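Long-range contact in putative baseplate protein (Unidentified phage, PDB 2FSD), which probably recognises receptors on the surface of Lactococcus lactis cells as the head domain of a phage receptor-binding protein: residues A[87-99]-A[106-118]. Residues are numbered along the deposited sequence; the frame is centred on the assembly and turned at random.
Sequences FGTNLPQFDSSGT and LSLSLINMSPSGI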
ATOM      1  N   PHE A  87      -1.055  21.152   4.865  1.00 29.29           N
ATOM      2  CA  PHE A  87      -0.257  20.207   4.063  1.00 29.61           C
ATOM      3  C   PHE A  87      -0.018  20.676   2.626  1.00 30.23           C
ATOM      4  O   PHE A  87       0.855  20.147   1.944  1.00 30.74           O
ATOM      5  CB  PHE A  87      -0.878  18.797   4.065  1.00 29.36           C
ATOM      6  CG  PHE A  87      -0.807  18.115   5.401  1.00 28.91           C
ATOM      7  CD1 PHE A  87       0.152  17.148   5.652  1.00 28.07           C
ATOM      8  CD2 PHE A  87      -1.683  18.473   6.428  1.00 28.85           C
ATOM      9  CE1 PHE A  87       0.233  16.534   6.904  1.00 28.46           C
ATOM     10  CE2 PHE A  87      -1.612  17.862   7.676  1.00 28.90           C
ATOM     11  CZ  PHE A  87      -0.654  16.890   7.909  1.00 28.81           C
ATOM     12  N   GLY A  88      -0.801  21.649   2.164  1.00 30.93           N
ATOM     13  CA  GLY A  88      -0.543  22.305   0.886  1.00 30.96           C
ATOM     14  C   GLY A  88      -1.091  21.571  -0.321  1.00 31.42           C
ATOM     15  O   GLY A  88      -2.015  20.767  -0.212  1.00 31.59           O
ATOM     16  N   THR A  89      -0.494  21.858  -1.476  1.00 31.72           N
ATOM     17  CA  THR A  89      -1.022  21.485  -2.797  1.00 31.68           C
ATOM     18  C   THR A  89      -0.206  20.370  -3.457  1.00 31.59           C
ATOM     19  O   THR A  89      -0.738  19.519  -4.175  1.00 31.17           O
ATOM     20  CB  THR A  89      -1.034  22.758  -3.713  1.00 31.96           C
ATOM     21  OG1 THR A  89      -2.313  23.395  -3.625  1.00 32.35           O
ATOM     22  CG2 THR A  89      -0.729  22.444  -5.184  1.00 32.42           C
ATOM     23  N   ASN A  90       1.091  20.380  -3.172  1.00 31.51           N
ATOM     24  CA  ASN A  90       2.080  19.561  -3.861  1.00 31.21           C
ATOM     25  C   ASN A  90       2.149  18.090  -3.394  1.00 30.89           C
ATOM     26  O   ASN A  90       3.245  17.504  -3.269  1.00 30.75           O
ATOM     27  CB  ASN A  90       3.438  20.231  -3.664  1.00 31.50           C
ATOM     28  CG  ASN A  90       3.764  20.443  -2.199  1.00 32.97           C
ATOM     29  OD1 ASN A  90       2.922  20.198  -1.322  1.00 34.99           O
ATOM     30  ND2 ASN A  90       4.979  20.910  -1.920  1.00 35.52           N
ATOM     31  N   LEU A  91       0.984  17.487  -3.157  1.00 30.11           N
ATOM     32  CA  LEU A  91       0.936  16.141  -2.613  1.00 29.51           C
ATOM     33  C   LEU A  91       1.039  15.150  -3.763  1.00 28.86           C
ATOM     34  O   LEU A  91       0.642  15.471  -4.874  1.00 29.16           O
ATOM     35  CB  LEU A  91      -0.346  15.913  -1.801  1.00 29.54           C
ATOM     36  CG  LEU A  91      -0.697  16.956  -0.732  1.00 29.48           C
ATOM     37  CD1 LEU A  91      -1.864  16.436   0.095  1.00 29.67           C
ATOM     38  CD2 LEU A  91       0.497  17.307   0.169  1.00 28.49           C
ATOM     39  N   PRO A  92       1.609  13.960  -3.506  1.00 28.04           N
ATOM     40  CA  PRO A  92       1.738  12.929  -4.538  1.00 27.77           C
ATOM     41  C   PRO A  92       0.444  12.154  -4.821  1.00 27.34           C
ATOM     42  O   PRO A  92      -0.520  12.233  -4.048  1.00 27.38           O
ATOM     43  CB  PRO A  92       2.821  11.995  -3.960  1.00 27.54           C
ATOM     44  CG  PRO A  92       2.728  12.148  -2.493  1.00 27.35           C
ATOM     45  CD  PRO A  92       2.214  13.538  -2.222  1.00 27.86           C
ATOM     46  N   GLN A  93       0.437  11.406  -5.922  1.00 26.91           N
ATOM     47  CA  GLN A  93      -0.664  10.505  -6.246  1.00 26.71           C
ATOM     48  C   GLN A  93      -0.163   9.086  -6.440  1.00 26.40           C
ATOM     49  O   GLN A  93       0.732   8.846  -7.262  1.00 26.65           O
ATOM     50  CB  GLN A  93      -1.401  10.938  -7.524  1.00 27.12           C
ATOM     51  CG  GLN A  93      -2.245   9.803  -8.208  1.00 27.85           C
ATOM     52  CD  GLN A  93      -3.612   9.576  -7.557  1.00 29.43           C
ATOM     53  OE1 GLN A  93      -4.483  10.431  -7.651  1.00 30.37           O
ATOM     54  NE2 GLN A  93      -3.806   8.413  -6.915  1.00 29.65           N
ATOM     55  N   PHE A  94      -0.774   8.144  -5.721  1.00 25.31           N
ATOM     56  CA  PHE A  94      -0.577   6.724  -5.993  1.00 24.71           C
ATOM     57  C   PHE A  94      -1.630   5.889  -5.276  1.00 24.13           C
ATOM     58  O   PHE A  94      -2.233   6.343  -4.300  1.00 23.52           O
ATOM     59  CB  PHE A  94       0.847   6.268  -5.604  1.00 24.43           C
ATOM     60  CG  PHE A  94       1.215   6.544  -4.176  1.00 24.19           C
ATOM     61  CD1 PHE A  94       0.902   5.626  -3.175  1.00 23.79           C
ATOM     62  CD2 PHE A  94       1.890   7.711  -3.832  1.00 23.21           C
ATOM     63  CE1 PHE A  94       1.248   5.871  -1.848  1.00 24.13           C
ATOM     64  CE2 PHE A  94       2.230   7.965  -2.509  1.00 23.91           C
ATOM     65  CZ  PHE A  94       1.914   7.042  -1.514  1.00 23.59           C
ATOM     66  N   ASP A  95      -1.869   4.687  -5.794  1.00 23.55           N
ATOM     67  CA  ASP A  95      -2.705   3.708  -5.126  1.00 23.44           C
ATOM     68  C   ASP A  95      -1.793   2.672  -4.453  1.00 23.17           C
ATOM     69  O   ASP A  95      -0.845   2.178  -5.061  1.00 23.13           O
ATOM     70  CB  ASP A  95      -3.655   3.019  -6.111  1.00 23.50           C
ATOM     71  CG  ASP A  95      -4.774   3.939  -6.625  1.00 24.08           C
ATOM     72  OD1 ASP A  95      -4.961   5.071  -6.122  1.00 25.80           O
ATOM     73  OD2 ASP A  95      -5.480   3.514  -7.557  1.00 22.64           O
ATOM     74  N   SER A  96      -2.074   2.375  -3.188  1.00 22.99           N
ATOM     75  CA  SER A  96      -1.377   1.309  -2.464  1.00 22.71           C
ATOM     76  C   SER A  96      -2.379   0.364  -1.797  1.00 22.68           C
ATOM     77  O   SER A  96      -3.587   0.511  -1.973  1.00 22.98           O
ATOM     78  CB  SER A  96      -0.368   1.882  -1.456  1.00 22.26           C
ATOM     79  OG  SER A  96      -0.927   2.785  -0.518  1.00 20.15           O
ATOM     80  N   SER A  97      -1.862  -0.636  -1.095  1.00 22.85           N
ATOM     81  CA  SER A  97      -2.670  -1.593  -0.357  1.00 22.81           C
ATOM     82  C   SER A  97      -2.912  -1.163   1.080  1.00 22.89           C
ATOM     83  O   SER A  97      -2.088  -0.484   1.704  1.00 22.57           O
ATOM     84  CB  SER A  97      -1.975  -2.949  -0.322  1.00 23.01           C
ATOM     85  OG  SER A  97      -1.776  -3.456  -1.618  1.00 23.22           O
ATOM     86  N   GLY A  98      -4.067  -1.573   1.589  1.00 23.03           N
ATOM     87  CA  GLY A  98      -4.367  -1.540   3.010  1.00 23.09           C
ATOM     88  C   GLY A  98      -5.139  -2.806   3.315  1.00 23.18           C
ATOM     89  O   GLY A  98      -5.111  -3.770   2.538  1.00 23.31           O
ATOM     90  N   THR A  99      -5.843  -2.808   4.436  1.00 23.49           N
ATOM     91  CA  THR A  99      -6.727  -3.920   4.765  1.00 23.69           C
ATOM     92  C   THR A  99      -8.158  -3.436   5.024  1.00 23.69           C
ATOM     93  O   THR A  99      -8.365  -2.301   5.446  1.00 22.91           O
ATOM     94  CB  THR A  99      -6.202  -4.702   5.977  1.00 23.55           C
ATOM     95  OG1 THR A  99      -5.926  -3.800   7.056  1.00 22.59           O
ATOM     96  CG2 THR A  99      -4.938  -5.464   5.593  1.00 23.94           C
ATOM     97  N   LEU A 106      -9.684 -10.372   7.600  1.00 29.77           N
ATOM     98  CA  LEU A 106      -9.022  -9.305   6.840  1.00 29.09           C
ATOM     99  C   LEU A 106      -9.076  -9.580   5.340  1.00 28.25           C
ATOM    100  O   LEU A 106      -8.913 -10.710   4.900  1.00 28.13           O
ATOM    101  CB  LEU A 106      -7.555  -9.157   7.262  1.00 29.10           C
ATOM    102  CG  LEU A 106      -7.287  -8.647   8.679  1.00 29.42           C
ATOM    103  CD1 LEU A 106      -5.955  -9.178   9.206  1.00 30.46           C
ATOM    104  CD2 LEU A 106      -7.314  -7.131   8.730  1.00 29.56           C
ATOM    105  N   SER A 107      -9.294  -8.528   4.564  1.00 27.49           N
ATOM    106  CA  SER A 107      -9.273  -8.614   3.108  1.00 26.99           C
ATOM    107  C   SER A 107      -8.443  -7.471   2.512  1.00 25.92           C
ATOM    108  O   SER A 107      -8.205  -6.464   3.173  1.00 25.60           O
ATOM    109  CB  SER A 107     -10.710  -8.598   2.566  1.00 26.84           C
ATOM    110  OG  SER A 107     -11.581  -7.989   3.509  1.00 28.39           O
ATOM    111  N   LEU A 108      -8.011  -7.652   1.265  1.00 25.22           N
ATOM    112  CA  LEU A 108      -7.283  -6.624   0.522  1.00 24.81           C
ATOM    113  C   LEU A 108      -8.158  -5.400   0.210  1.00 23.91           C
ATOM    114  O   LEU A 108      -9.170  -5.509  -0.493  1.00 23.98           O
ATOM    115  CB  LEU A 108      -6.718  -7.193  -0.795  1.00 24.63           C
ATOM    116  CG  LEU A 108      -5.808  -6.243  -1.604  1.00 25.29           C
ATOM    117  CD1 LEU A 108      -4.493  -6.013  -0.888  1.00 26.23           C
ATOM    118  CD2 LEU A 108      -5.532  -6.747  -3.021  1.00 25.40           C
ATOM    119  N   SER A 109      -7.758  -4.244   0.740  1.00 22.93           N
ATOM    120  CA  SER A 109      -8.297  -2.956   0.292  1.00 22.15           C
ATOM    121  C   SER A 109      -7.277  -2.245  -0.580  1.00 21.50           C
ATOM    122  O   SER A 109      -6.084  -2.546  -0.536  1.00 21.50           O
ATOM    123  CB  SER A 109      -8.710  -2.068   1.480  1.00 21.68           C
ATOM    124  OG  SER A 109      -7.605  -1.462   2.129  1.00 21.36           O
ATOM    125  N   LEU A 110      -7.774  -1.311  -1.385  1.00 20.98           N
ATOM    126  CA  LEU A 110      -6.948  -0.398  -2.146  1.00 20.61           C
ATOM    127  C   LEU A 110      -7.031   0.974  -1.480  1.00 20.26           C
ATOM    128  O   LEU A 110      -8.117   1.411  -1.103  1.00 20.01           O
ATOM    129  CB  LEU A 110      -7.445  -0.329  -3.598  1.00 20.42           C
ATOM    130  CG  LEU A 110      -6.772   0.678  -4.539  1.00 20.19           C
ATOM    131  CD1 LEU A 110      -6.729   0.137  -5.951  1.00 20.88           C
ATOM    132  CD2 LEU A 110      -7.488   2.033  -4.518  1.00 19.78           C
ATOM    133  N   ILE A 111      -5.880   1.636  -1.338  1.00 19.82           N
ATOM    134  CA  ILE A 111      -5.796   2.984  -0.768  1.00 19.83           C
ATOM    135  C   ILE A 111      -5.447   4.007  -1.842  1.00 19.65           C
ATOM    136  O   ILE A 111      -4.395   3.933  -2.466  1.00 19.72           O
ATOM    137  CB  ILE A 111      -4.738   3.075   0.346  1.00 19.52           C
ATOM    138  CG1 ILE A 111      -5.008   2.026   1.438  1.00 19.68           C
ATOM    139  CG2 ILE A 111      -4.707   4.493   0.933  1.00 19.58           C
ATOM    140  CD1 ILE A 111      -6.284   2.270   2.283  1.00 18.89           C
ATOM    141  N   ASN A 112      -6.341   4.964  -2.043  1.00 19.88           N
ATOM    142  CA  ASN A 112      -6.160   6.030  -3.038  1.00 19.85           C
ATOM    143  C   ASN A 112      -5.602   7.314  -2.377  1.00 19.47           C
ATOM    144  O   ASN A 112      -6.252   7.923  -1.522  1.00 18.01           O
ATOM    145  CB  ASN A 112      -7.514   6.291  -3.724  1.00 20.17           C
ATOM    146  CG  ASN A 112      -7.403   7.179  -4.940  1.00 19.91           C
ATOM    147  OD1 ASN A 112      -6.837   8.277  -4.887  1.00 20.21           O
ATOM    148  ND2 ASN A 112      -7.950   6.709  -6.052  1.00 22.06           N
ATOM    149  N   MET A 113      -4.383   7.690  -2.771  1.00 19.71           N
ATOM    150  CA  MET A 113      -3.711   8.888  -2.260  1.00 20.07           C
ATOM    151  C   MET A 113      -3.634   9.934  -3.374  1.00 20.40           C
ATOM    152  O   MET A 113      -3.310   9.605  -4.510  1.00 21.35           O
ATOM    153  CB  MET A 113      -2.309   8.539  -1.746  1.00 19.90           C
ATOM    154  CG  MET A 113      -1.428   9.735  -1.412  1.00 19.79           C
ATOM    155  SD  MET A 113      -1.967  10.728   0.008  1.00 20.01           S
ATOM    156  CE  MET A 113      -0.862  12.130  -0.155  1.00 20.39           C
ATOM    157  N   SER A 114      -3.960  11.184  -3.039  1.00 20.31           N
ATOM    158  CA  SER A 114      -3.878  12.311  -3.973  1.00 19.78           C
ATOM    159  C   SER A 114      -3.877  13.630  -3.198  1.00 19.61           C
ATOM    160  O   SER A 114      -3.996  13.627  -1.961  1.00 19.59           O
ATOM    161  CB  SER A 114      -5.037  12.272  -4.972  1.00 19.98           C
ATOM    162  OG  SER A 114      -6.291  12.341  -4.322  1.00 20.35           O
ATOM    163  N   PRO A 115      -3.667  14.759  -3.905  1.00 19.27           N
ATOM    164  CA  PRO A 115      -4.019  16.063  -3.331  1.00 18.95           C
ATOM    165  C   PRO A 115      -5.426  16.101  -2.724  1.00 18.37           C
ATOM    166  O   PRO A 115      -5.652  16.818  -1.762  1.00 17.88           O
ATOM    167  CB  PRO A 115      -3.916  17.003  -4.537  1.00 18.74           C
ATOM    168  CG  PRO A 115      -2.843  16.391  -5.369  1.00 18.72           C
ATOM    169  CD  PRO A 115      -3.033  14.902  -5.233  1.00 19.31           C
ATOM    170  N   SER A 116      -6.348  15.308  -3.271  1.00 18.77           N
ATOM    171  CA  SER A 116      -7.750  15.313  -2.842  1.00 19.04           C
ATOM    172  C   SER A 116      -8.029  14.589  -1.537  1.00 18.85           C
ATOM    173  O   SER A 116      -9.138  14.693  -1.004  1.00 19.01           O
ATOM    174  CB  SER A 116      -8.628  14.712  -3.928  1.00 19.18           C
ATOM    175  OG  SER A 116      -8.407  15.398  -5.139  1.00 21.36           O
ATOM    176  N   GLY A 117      -7.040  13.851  -1.034  1.00 18.89           N
ATOM    177  CA  GLY A 117      -7.147  13.182   0.250  1.00 18.73           C
ATOM    178  C   GLY A 117      -6.884  11.697   0.169  1.00 18.69           C
ATOM    179  O   GLY A 117      -6.066  11.242  -0.638  1.00 19.06           O
ATOM    180  N   ILE A 118      -7.561  10.959   1.045  1.00 18.24           N
ATOM    181  CA  ILE A 118      -7.512   9.505   1.101  1.00 18.37           C
ATOM    182  C   ILE A 118      -8.896   8.985   0.742  1.00 18.37           C
ATOM    183  O   ILE A 118      -9.904   9.523   1.178  1.00 18.36           O
ATOM    184  CB  ILE A 118      -7.110   8.986   2.525  1.00 18.30           C
ATOM    185  CG1 ILE A 118      -5.691   9.449   2.913  1.00 16.71           C
ATOM    186  CG2 ILE A 118      -7.226   7.444   2.616  1.00 18.05           C
ATOM    187  CD1 ILE A 118      -4.578   8.799   2.134  1.00 15.92           C
TER
HETATM  188  O   HOH W   1      -4.558  -3.327  -3.243  1.00 31.20           O
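Met113 lies lengthwise along Pro92 and Phe94 and buries more surface in this contact than any other residue. Its CG sits above one face of the Phe94 ring, displaced toward the rim, at 4.2 Å from Phe94 CE2. The terminal CE of Met113 reaches Pro92 CD at 4.0 Å. A bend at chi2 (67°) turns the thioether along the 87-99 chain, taking CE on to Leu91 CB as well; Phe83 of the same chain also packs on this methionine. The backbones of Phe94 and Met113 form a hydrogen-bonded antiparallel pair, bonded in both directions.

Thr99, at the far end, has the second largest buried area and meets Leu106 through its CB, 3.8 Å from Leu106 CD2, the two side chains crossing at a slant. Its CA is set against Ser107 O at 3.3 Å, while its hydroxyl turns to Ser134 O in a weak hydrogen bond. Between these ends run the two strands of an antiparallel beta hairpin, with axes 141° apart in direction, within the closed all-beta barrel of the head domain. Ser96 and Ile111 form a central hydrogen-bonded pair, and Gly98 and Ser109 form the next one. Ser109 OG lies 3.0 Å from Gly98 C and Ile111 CG1 packs close to Gly98 N, so both side chains lie close against the Gly98 backbone.

Pro115, second residue of the type I beta turn from Ser114 to Gly117, lays its CG 3.6 Å from Leu91 O. Phe94 also stacks on Phe94 of the second subunit, and Ser97 OG is hydrogen-bonded to Ala136 N of that subunit, which places this hairpin at the subunit interface; a water donates to both Ser97 OG and Ser109 O.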